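Local coordinates for protein carbonic anhydrase (Sordaria macrospora, PDB 4O1J) that probably catalyses the reversible hydration of carbon dioxide to hydrogencarbonate, using one zinc ion in each subunit of a tetramer, at residues E155-R158 against V159-I162; G30-A33 against H34-P37; I89-T92 against A93-Y97; R181-I184 against A185-L189. All blocks are in the same frame, centred on the assembly; numbering follows the deposited sequence.

Contact 1 of 4, residues E155-R158 against V159-I162; sequences EKER and VIRI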
loop_
_atom_site.group_PDB
_atom_site.type_symbol
_atom_site.label_atom_id
_atom_site.label_comp_id
_atom_site.label_asym_id
_atom_site.label_seq_id
_atom_site.Cartn_x
_atom_site.Cartn_y
_atom_site.Cartn_z
ATOM N N GLU A 155 12.216 7.661 -30.198
ATOM C CA GLU A 155 11.224 7.461 -29.148
ATOM C C GLU A 155 11.396 6.111 -28.442
ATOM O O GLU A 155 11.309 6.021 -27.210
ATOM C CB GLU A 155 9.819 7.563 -29.746
ATOM C CG GLU A 155 8.829 8.369 -28.944
ATOM C CD GLU A 155 7.756 7.486 -28.337
ATOM O OE1 GLU A 155 7.836 6.249 -28.525
ATOM O OE2 GLU A 155 6.838 8.022 -27.675
ATOM N N LYS A 156 11.672 5.068 -29.224
ATOM C CA LYS A 156 11.766 3.715 -28.688
ATOM C C LYS A 156 13.002 3.553 -27.806
ATOM O O LYS A 156 12.981 2.805 -26.824
ATOM C CB LYS A 156 11.792 2.701 -29.830
ATOM C CG LYS A 156 10.486 2.603 -30.590
ATOM C CD LYS A 156 10.588 1.620 -31.750
ATOM C CE LYS A 156 9.257 1.493 -32.486
ATOM N NZ LYS A 156 9.294 0.466 -33.574
ATOM N N GLU A 157 14.057 4.296 -28.133
ATOM C CA GLU A 157 15.302 4.240 -27.372
ATOM C C GLU A 157 15.187 5.108 -26.119
ATOM O O GLU A 157 15.909 4.909 -25.136
ATOM C CB GLU A 157 16.490 4.684 -28.234
ATOM C CG GLU A 157 16.832 3.740 -29.392
ATOM C CD GLU A 157 17.194 2.329 -28.936
ATOM O OE1 GLU A 157 17.879 2.197 -27.901
ATOM O OE2 GLU A 157 16.800 1.351 -29.614
ATOM N N ARG A 158 14.258 6.057 -26.152
ATOM C CA ARG A 158 13.986 6.888 -24.989
ATOM C C ARG A 158 13.200 6.056 -23.977
ATOM O O ARG A 158 13.475 6.089 -22.768
ATOM C CB ARG A 158 13.204 8.150 -25.380
ATOM C CG ARG A 158 13.197 9.232 -24.309
ATOM C CD ARG A 158 12.311 10.416 -24.680
ATOM N NE ARG A 158 12.760 11.106 -25.885
ATOM C CZ ARG A 158 12.084 11.124 -27.031
ATOM N NH1 ARG A 158 10.922 10.488 -27.131
ATOM N NH2 ARG A 158 12.565 11.779 -28.079
ATOM N N VAL A 159 12.234 5.293 -24.484
ATOM C CA VAL A 159 11.442 4.406 -23.637
ATOM C C VAL A 159 12.326 3.309 -23.044
ATOM O O VAL A 159 12.234 3.001 -21.847
ATOM C CB VAL A 159 10.277 3.787 -24.423
ATOM C CG1 VAL A 159 9.600 2.682 -23.614
ATOM C CG2 VAL A 159 9.286 4.870 -24.815
ATOM N N ILE A 160 13.211 2.759 -23.877
ATOM C CA ILE A 160 14.163 1.751 -23.422
ATOM C C ILE A 160 15.054 2.341 -22.329
ATOM O O ILE A 160 15.272 1.721 -21.280
ATOM C CB ILE A 160 15.047 1.222 -24.592
ATOM C CG1 ILE A 160 14.235 0.332 -25.533
ATOM C CG2 ILE A 160 16.236 0.430 -24.068
ATOM C CD1 ILE A 160 14.988 -0.090 -26.767
ATOM N N ARG A 161 15.533 3.562 -22.557
ATOM C CA ARG A 161 16.442 4.183 -21.603
ATOM C C ARG A 161 15.770 4.423 -20.251
ATOM O O ARG A 161 16.320 4.058 -19.201
ATOM C CB ARG A 161 16.985 5.496 -22.154
ATOM C CG ARG A 161 18.050 6.098 -21.274
ATOM C CD ARG A 161 19.161 5.080 -21.063
ATOM N NE ARG A 161 20.122 5.511 -20.054
ATOM C CZ ARG A 161 20.909 4.685 -19.368
ATOM N NH1 ARG A 161 20.833 3.374 -19.565
ATOM N NH2 ARG A 161 21.754 5.172 -18.463
ATOM N N ILE A 162 14.574 5.006 -20.268
ATOM C CA ILE A 162 13.886 5.260 -19.009
ATOM C C ILE A 162 13.560 3.933 -18.314
ATOM O O ILE A 162 13.605 3.859 -17.082
ATOM C CB ILE A 162 12.601 6.127 -19.214
ATOM C CG1 ILE A 162 12.004 6.548 -17.872
ATOM C CG2 ILE A 162 11.536 5.374 -19.958
ATOM C CD1 ILE A 162 12.931 7.324 -16.996
#
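The first two turns of helix 155-176 bring E155-R158 against V159-I162, with E157 beside I160 and E155 under V159. Four i to i+4 backbone bonds join the two halves; the straightest runs from I162 N to R158 O (2.9 Å, N-H...O 170°), and the one from R161 N to E157 O comes from above the carbonyl plane. E157 and I160 lie alongside each other and point the same way. A bend at chi2 (-60°) folds the E157 carboxylate over beside I160, with OE2 3.7 Å from CD1, while the same methyl also rests 3.5 Å from K156 O. V159 offers one branch to the preceding turn: CG2, beside its own backbone N, lies 3.3 Å from E155 O. Its side chain is buried against L122 of helix 116-122, about 5 Å from that of the zinc ligand C115. R161 reaches away to a salt bridge with E148. V159 and I162 thus turn inward onto helix 116-122, while E155, K156 and E157 lie on the exposed side, an amphipathic helix start beside the zinc site of a beta-class carbonic anhydrase.

Contact 2 of 4, residues G30-A33 against H34-P37; sequences GYKA and HQNP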
loop_
_atom_site.group_PDB
_atom_site.type_symbol
_atom_site.label_atom_id
_atom_site.label_comp_id
_atom_site.label_asym_id
_atom_site.label_seq_id
_atom_site.Cartn_x
_atom_site.Cartn_y
_atom_site.Cartn_z
ATOM N N GLY A 30 -1.328 -33.322 -20.005
ATOM C CA GLY A 30 -1.290 -34.677 -20.531
ATOM C C GLY A 30 0.085 -35.001 -21.092
ATOM O O GLY A 30 0.651 -36.074 -20.827
ATOM N N TYR A 31 0.640 -34.051 -21.841
ATOM C CA TYR A 31 1.962 -34.207 -22.446
ATOM C C TYR A 31 3.096 -34.288 -21.420
ATOM O O TYR A 31 3.945 -35.188 -21.484
ATOM C CB TYR A 31 2.233 -33.040 -23.398
ATOM C CG TYR A 31 3.640 -33.009 -23.952
ATOM C CD1 TYR A 31 4.041 -33.875 -24.965
ATOM C CD2 TYR A 31 4.579 -32.118 -23.434
ATOM C CE1 TYR A 31 5.336 -33.842 -25.460
ATOM C CE2 TYR A 31 5.871 -32.080 -23.915
ATOM C CZ TYR A 31 6.247 -32.942 -24.927
ATOM O OH TYR A 31 7.539 -32.899 -25.407
ATOM N N LYS A 32 3.091 -33.354 -20.472
ATOM C CA LYS A 32 4.065 -33.331 -19.387
ATOM C C LYS A 32 3.987 -34.605 -18.550
ATOM O O LYS A 32 5.009 -35.112 -18.080
ATOM C CB LYS A 32 3.844 -32.100 -18.498
ATOM C CG LYS A 32 4.812 -30.955 -18.755
ATOM C CD LYS A 32 6.207 -31.321 -18.286
ATOM C CE LYS A 32 7.201 -30.218 -18.562
ATOM N NZ LYS A 32 8.568 -30.639 -18.154
ATOM N N ALA A 33 2.773 -35.118 -18.371
ATOM C CA ALA A 33 2.571 -36.317 -17.572
ATOM C C ALA A 33 2.997 -37.581 -18.308
ATOM O O ALA A 33 3.405 -38.553 -17.671
ATOM C CB ALA A 33 1.123 -36.430 -17.146
ATOM N N HIS A 34 2.926 -37.586 -19.637
ATOM C CA HIS A 34 3.444 -38.744 -20.368
ATOM C C HIS A 34 4.969 -38.709 -20.446
ATOM O O HIS A 34 5.625 -39.746 -20.338
ATOM C CB HIS A 34 2.859 -38.834 -21.775
ATOM C CG HIS A 34 3.531 -39.863 -22.633
ATOM N ND1 HIS A 34 3.212 -41.202 -22.573
ATOM C CD2 HIS A 34 4.514 -39.750 -23.558
ATOM C CE1 HIS A 34 3.968 -41.871 -23.426
ATOM N NE2 HIS A 34 4.766 -41.012 -24.036
ATOM N N GLN A 35 5.527 -37.518 -20.645
ATOM C CA GLN A 35 6.977 -37.352 -20.692
ATOM C C GLN A 35 7.628 -37.826 -19.392
ATOM O O GLN A 35 8.619 -38.559 -19.411
ATOM C CB GLN A 35 7.338 -35.887 -20.952
ATOM C CG GLN A 35 8.826 -35.580 -20.843
ATOM C CD GLN A 35 9.147 -34.116 -21.109
ATOM O OE1 GLN A 35 8.262 -33.318 -21.423
ATOM N NE2 GLN A 35 10.419 -33.757 -20.968
ATOM N N ASN A 36 7.046 -37.409 -18.270
ATOM C CA ASN A 36 7.527 -37.750 -16.934
ATOM C C ASN A 36 6.371 -38.005 -15.978
ATOM O O ASN A 36 5.753 -37.062 -15.488
ATOM C CB ASN A 36 8.404 -36.625 -16.380
ATOM C CG ASN A 36 9.199 -37.045 -15.151
ATOM O OD1 ASN A 36 8.853 -38.011 -14.467
ATOM N ND2 ASN A 36 10.256 -36.301 -14.852
ATOM N N PRO A 37 6.086 -39.281 -15.693
ATOM C CA PRO A 37 4.995 -39.632 -14.777
ATOM C C PRO A 37 5.238 -39.178 -13.336
ATOM O O PRO A 37 4.302 -39.216 -12.539
ATOM C CB PRO A 37 4.943 -41.163 -14.865
ATOM C CG PRO A 37 6.299 -41.564 -15.346
ATOM C CD PRO A 37 6.708 -40.475 -16.288
#
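This is a surface contact within one helix, made by the last turn of the N-terminal helix 16-35 as it gives way to the link to helix 39-43. Its framework is the backbone: H34 N bonds to G30 O, Q35 N to Y31 O at 2.9 Å, and N36 N to K32 O at 3.1 Å. The Q35 bond is the straightest of the three (N-H...O 165°), and a weak second bond joins H34 N to Y31 O. Beyond N36 the pattern stops, because P37 has no N-H to offer A33 O; instead its CA lies 3.5 Å from that oxygen in a CA-H...O contact. Among side chains the main meeting is between Y31 and Q35. With CG anti to the backbone N (chi1 173°) and the rest of the chain extended, Q35 carries its amide out to the phenol, where OE1 comes within 3.7 Å of Y31 CE2. Amide and ring planes stand 62° apart, and the oxygen approaches the ring obliquely. K32 turns instead to the next helix, making a cation-pi contact with F39, while K32 and A33 both touch F40. N36, the first residue to leave helical angles, accepts H38 N at OD1. That bond defines an Asx turn, which joins the end of helix 16-35 to helix 39-43 at the surface of the subunit.

Contact 3 of 4, residues I89-T92 against A93-Y97; sequences INTT and AVIEY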
loop_
_atom_site.group_PDB
_atom_site.type_symbol
_atom_site.label_atom_id
_atom_site.label_comp_id
_atom_site.label_asym_id
_atom_site.label_seq_id
_atom_site.Cartn_x
_atom_site.Cartn_y
_atom_site.Cartn_z
ATOM N N ILE A 89 3.808 -2.966 0.288
ATOM C CA ILE A 89 3.747 -4.164 1.110
ATOM C C ILE A 89 3.591 -5.424 0.252
ATOM O O ILE A 89 4.081 -6.501 0.617
ATOM C CB ILE A 89 2.594 -4.061 2.144
ATOM C CG1 ILE A 89 2.629 -5.240 3.116
ATOM C CG2 ILE A 89 1.241 -3.970 1.447
ATOM C CD1 ILE A 89 1.814 -5.013 4.362
ATOM N N ASN A 90 2.948 -5.266 -0.905
ATOM C CA ASN A 90 2.744 -6.355 -1.853
ATOM C C ASN A 90 4.073 -6.969 -2.306
ATOM O O ASN A 90 4.265 -8.185 -2.223
ATOM C CB ASN A 90 1.952 -5.845 -3.063
ATOM C CG ASN A 90 1.478 -6.961 -3.978
ATOM O OD1 ASN A 90 2.177 -7.954 -4.191
ATOM N ND2 ASN A 90 0.290 -6.787 -4.549
ATOM N N THR A 91 4.983 -6.120 -2.781
ATOM C CA THR A 91 6.279 -6.564 -3.285
ATOM C C THR A 91 7.146 -7.074 -2.138
ATOM O O THR A 91 7.820 -8.109 -2.252
ATOM C CB THR A 91 7.024 -5.417 -4.029
ATOM O OG1 THR A 91 6.178 -4.864 -5.051
ATOM C CG2 THR A 91 8.293 -5.924 -4.677
ATOM N N THR A 92 7.086 -6.363 -1.015
ATOM C CA THR A 92 7.902 -6.675 0.152
ATOM C C THR A 92 7.540 -8.036 0.731
ATOM O O THR A 92 8.393 -8.725 1.292
ATOM C CB THR A 92 7.738 -5.605 1.247
ATOM O OG1 THR A 92 8.017 -4.313 0.690
ATOM C CG2 THR A 92 8.679 -5.875 2.426
ATOM N N ALA A 93 6.279 -8.429 0.582
ATOM C CA ALA A 93 5.856 -9.750 1.028
ATOM C C ALA A 93 6.504 -10.852 0.184
ATOM O O ALA A 93 6.981 -11.858 0.722
ATOM C CB ALA A 93 4.342 -9.863 0.982
ATOM N N VAL A 94 6.542 -10.648 -1.132
ATOM C CA VAL A 94 7.124 -11.638 -2.033
ATOM C C VAL A 94 8.615 -11.750 -1.771
ATOM O O VAL A 94 9.160 -12.853 -1.704
ATOM C CB VAL A 94 6.896 -11.286 -3.525
ATOM C CG1 VAL A 94 7.583 -12.301 -4.410
ATOM C CG2 VAL A 94 5.407 -11.218 -3.846
ATOM N N ILE A 95 9.265 -10.602 -1.599
ATOM C CA ILE A 95 10.689 -10.581 -1.289
ATOM C C ILE A 95 10.983 -11.271 0.040
ATOM O O ILE A 95 11.912 -12.077 0.131
ATOM C CB ILE A 95 11.234 -9.153 -1.237
ATOM C CG1 ILE A 95 11.099 -8.478 -2.604
ATOM C CG2 ILE A 95 12.690 -9.151 -0.785
ATOM C CD1 ILE A 95 11.474 -7.018 -2.590
ATOM N N GLU A 96 10.192 -10.968 1.067
ATOM C CA GLU A 96 10.419 -11.585 2.368
ATOM C C GLU A 96 10.253 -13.092 2.314
ATOM O O GLU A 96 11.070 -13.825 2.869
ATOM C CB GLU A 96 9.476 -11.032 3.436
ATOM C CG GLU A 96 10.143 -10.097 4.424
ATOM C CD GLU A 96 9.144 -9.387 5.324
ATOM O OE1 GLU A 96 9.350 -8.191 5.634
ATOM O OE2 GLU A 96 8.163 -10.042 5.744
ATOM N N TYR A 97 9.205 -13.553 1.636
ATOM C CA TYR A 97 8.947 -14.986 1.558
ATOM C C TYR A 97 10.033 -15.688 0.748
ATOM O O TYR A 97 10.477 -16.785 1.101
ATOM C CB TYR A 97 7.577 -15.263 0.946
ATOM C CG TYR A 97 7.076 -16.658 1.236
ATOM C CD1 TYR A 97 6.374 -16.927 2.405
ATOM C CD2 TYR A 97 7.314 -17.713 0.358
ATOM C CE1 TYR A 97 5.913 -18.199 2.691
ATOM C CE2 TYR A 97 6.859 -18.997 0.636
ATOM C CZ TYR A 97 6.157 -19.232 1.806
ATOM O OH TYR A 97 5.695 -20.497 2.105
#
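T92, A93 and T91 carry most of this buried helical contact, and each meets the neighbouring turn differently. T92 has CG2 anti to its backbone N, which points the methyl forward along the helix to within 4.0 Å of E96 OE1 as the two side chains cross. Its OG1, beside the backbone N, turns back instead and bonds to D88 O. The turn is closed by E96 N on T92 O (2.9 Å). A93 works the other way: its N bonds to I89 O at 2.9 Å, and its methyl settles over the carbonyl oxygens of the preceding turn, with CB 3.4 Å from I89 O and 3.6 Å from N90 O. The segment belongs to helix 89-100, the connection between the parallel strands 74-79 and 106-112 of the alpha/beta core, and it also lines the contacts between subunits. T91 supplies the straightest bond, from I95 N to T91 O (3.0 Å, N-H...O 168°). Its CG2 touches I95 CD1 at 4.0 Å, and I95 goes on to pack against I180 of helix 178-187. Polar ends cross to the neighbours: E96 OE2 accepts V130 N of the second subunit, and N90 ND2 bonds to D88 OD1 of that same subunit. I89 packs on V130 of the third subunit, and T92 on T133 of that third subunit.

Contact 4 of 4, residues R181-I184 against A185-L189; sequences REAI and AERGL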
loop_
_atom_site.group_PDB
_atom_site.type_symbol
_atom_site.label_atom_id
_atom_site.label_comp_id
_atom_site.label_asym_id
_atom_site.label_seq_id
_atom_site.Cartn_x
_atom_site.Cartn_y
_atom_site.Cartn_z
ATOM N N ARG A 181 19.585 -7.248 2.422
ATOM C CA ARG A 181 20.881 -6.783 2.890
ATOM C C ARG A 181 21.506 -7.758 3.894
ATOM O O ARG A 181 22.711 -8.062 3.836
ATOM C CB ARG A 181 20.694 -5.397 3.514
ATOM C CG ARG A 181 21.942 -4.686 3.953
ATOM C CD ARG A 181 21.586 -3.314 4.512
ATOM N NE ARG A 181 21.393 -2.302 3.474
ATOM C CZ ARG A 181 22.260 -1.324 3.219
ATOM N NH1 ARG A 181 23.380 -1.226 3.925
ATOM N NH2 ARG A 181 22.008 -0.437 2.263
ATOM N N GLU A 182 20.674 -8.284 4.789
ATOM C CA GLU A 182 21.133 -9.291 5.729
ATOM C C GLU A 182 21.534 -10.559 4.996
ATOM O O GLU A 182 22.625 -11.088 5.216
ATOM C CB GLU A 182 20.054 -9.599 6.765
ATOM C CG GLU A 182 19.801 -8.472 7.745
ATOM C CD GLU A 182 18.633 -8.765 8.667
ATOM O OE1 GLU A 182 18.245 -7.865 9.448
ATOM O OE2 GLU A 182 18.112 -9.902 8.616
ATOM N N ALA A 183 20.680 -10.996 4.071
ATOM C CA ALA A 183 20.929 -12.235 3.349
ATOM C C ALA A 183 22.196 -12.128 2.500
ATOM O O ALA A 183 22.889 -13.122 2.274
ATOM C CB ALA A 183 19.738 -12.591 2.490
ATOM N N ILE A 184 22.507 -10.918 2.042
ATOM C CA ILE A 184 23.753 -10.688 1.328
ATOM C C ILE A 184 24.903 -10.843 2.307
ATOM O O ILE A 184 25.907 -11.504 2.014
ATOM C CB ILE A 184 23.813 -9.288 0.693
ATOM C CG1 ILE A 184 22.725 -9.137 -0.365
ATOM C CG2 ILE A 184 25.171 -9.057 0.059
ATOM C CD1 ILE A 184 22.629 -7.756 -0.954
ATOM N N ALA A 185 24.733 -10.267 3.495
ATOM C CA ALA A 185 25.811 -10.256 4.477
ATOM C C ALA A 185 26.168 -11.644 5.006
ATOM O O ALA A 185 27.337 -11.905 5.306
ATOM C CB ALA A 185 25.444 -9.352 5.640
ATOM N N GLU A 186 25.180 -12.531 5.127
ATOM C CA GLU A 186 25.440 -13.842 5.736
ATOM C C GLU A 186 25.331 -15.064 4.820
ATOM O O GLU A 186 25.938 -16.096 5.106
ATOM C CB GLU A 186 24.529 -14.041 6.944
ATOM C CG GLU A 186 23.117 -13.565 6.759
ATOM C CD GLU A 186 22.611 -12.871 8.001
ATOM O OE1 GLU A 186 23.462 -12.469 8.830
ATOM O OE2 GLU A 186 21.375 -12.762 8.167
ATOM N N ARG A 187 24.559 -14.959 3.742
ATOM C CA ARG A 187 24.344 -16.095 2.835
ATOM C C ARG A 187 24.950 -15.886 1.456
ATOM O O ARG A 187 24.973 -16.804 0.640
ATOM C CB ARG A 187 22.856 -16.376 2.627
ATOM C CG ARG A 187 22.125 -17.081 3.732
ATOM C CD ARG A 187 20.662 -17.124 3.353
ATOM N NE ARG A 187 20.534 -17.105 1.899
ATOM C CZ ARG A 187 19.428 -16.779 1.242
ATOM N NH1 ARG A 187 18.332 -16.445 1.910
ATOM N NH2 ARG A 187 19.420 -16.793 -0.085
ATOM N N GLY A 188 25.385 -14.666 1.173
ATOM C CA GLY A 188 25.899 -14.349 -0.141
ATOM C C GLY A 188 24.782 -14.325 -1.161
ATOM O O GLY A 188 24.944 -14.795 -2.289
ATOM N N LEU A 189 23.640 -13.782 -0.758
ATOM C CA LEU A 189 22.536 -13.580 -1.678
ATOM C C LEU A 189 23.005 -12.639 -2.778
ATOM O O LEU A 189 23.720 -11.667 -2.516
ATOM C CB LEU A 189 21.306 -13.023 -0.949
ATOM C CG LEU A 189 20.133 -12.564 -1.821
ATOM C CD1 LEU A 189 19.634 -13.707 -2.683
ATOM C CD2 LEU A 189 19.008 -12.035 -0.959
#
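A183 O grips two backbone N-H groups, R187 N at 2.9 Å and L189 N at 3.2 Å, which reach it from opposite faces of its carbonyl plane. This doubled acceptor lies near the C-terminal end of helix 178-187, where G188 leaves helical angles with a positive phi (71°) and the chain turns toward strand 190-197. The L189 bond is the straighter of the pair (N-H...O 167°); a weak bond from G188 N to I184 O adds to the closure. Just before it in the helix, A185 N bonds to R181 O and E186 N to E182 O. The side chain of E186 folds back over its partner's turn, putting OE2 3.7 Å from E182 CB and 4.4 Å from E182 OE2. That pairing of like charges is probably eased because E182 OE1 forms a salt bridge with R126 of the third subunit. The inner side is apolar: L189 CD2 lies 3.6 Å from A183 CB, and both residues rest on V99 of helix 89-100. I184 and L189 cross at about a right angle, with I184 CG1 4.2 Å from L189 CB. A183 CB also lies over one face of the R187 guanidinium, displaced toward its rim, 4.1 Å from R187 NH1.

Overall arrangement
From the N terminus the order is contact 2, contact 3, contact 1, contact 4. Each spans one continuous helical piece, so none closes a long loop and none nests in or crosses another; they follow in series. Contact 2 sits apart at the end of the N-terminal helix, its centre about 43 Å from that of contact 1 across the subunit. Contacts 1 and 3 also lie on opposite sides of the chain's centre, one by the zinc site and the other at the subunit interface. Contacts 3 and 4 have centres about 17 Å apart: helices 89-100 and 178-187 touch, though the two contacts do not, and both meet the third subunit. Helix 155-176 leads from contact 1 toward contact 4.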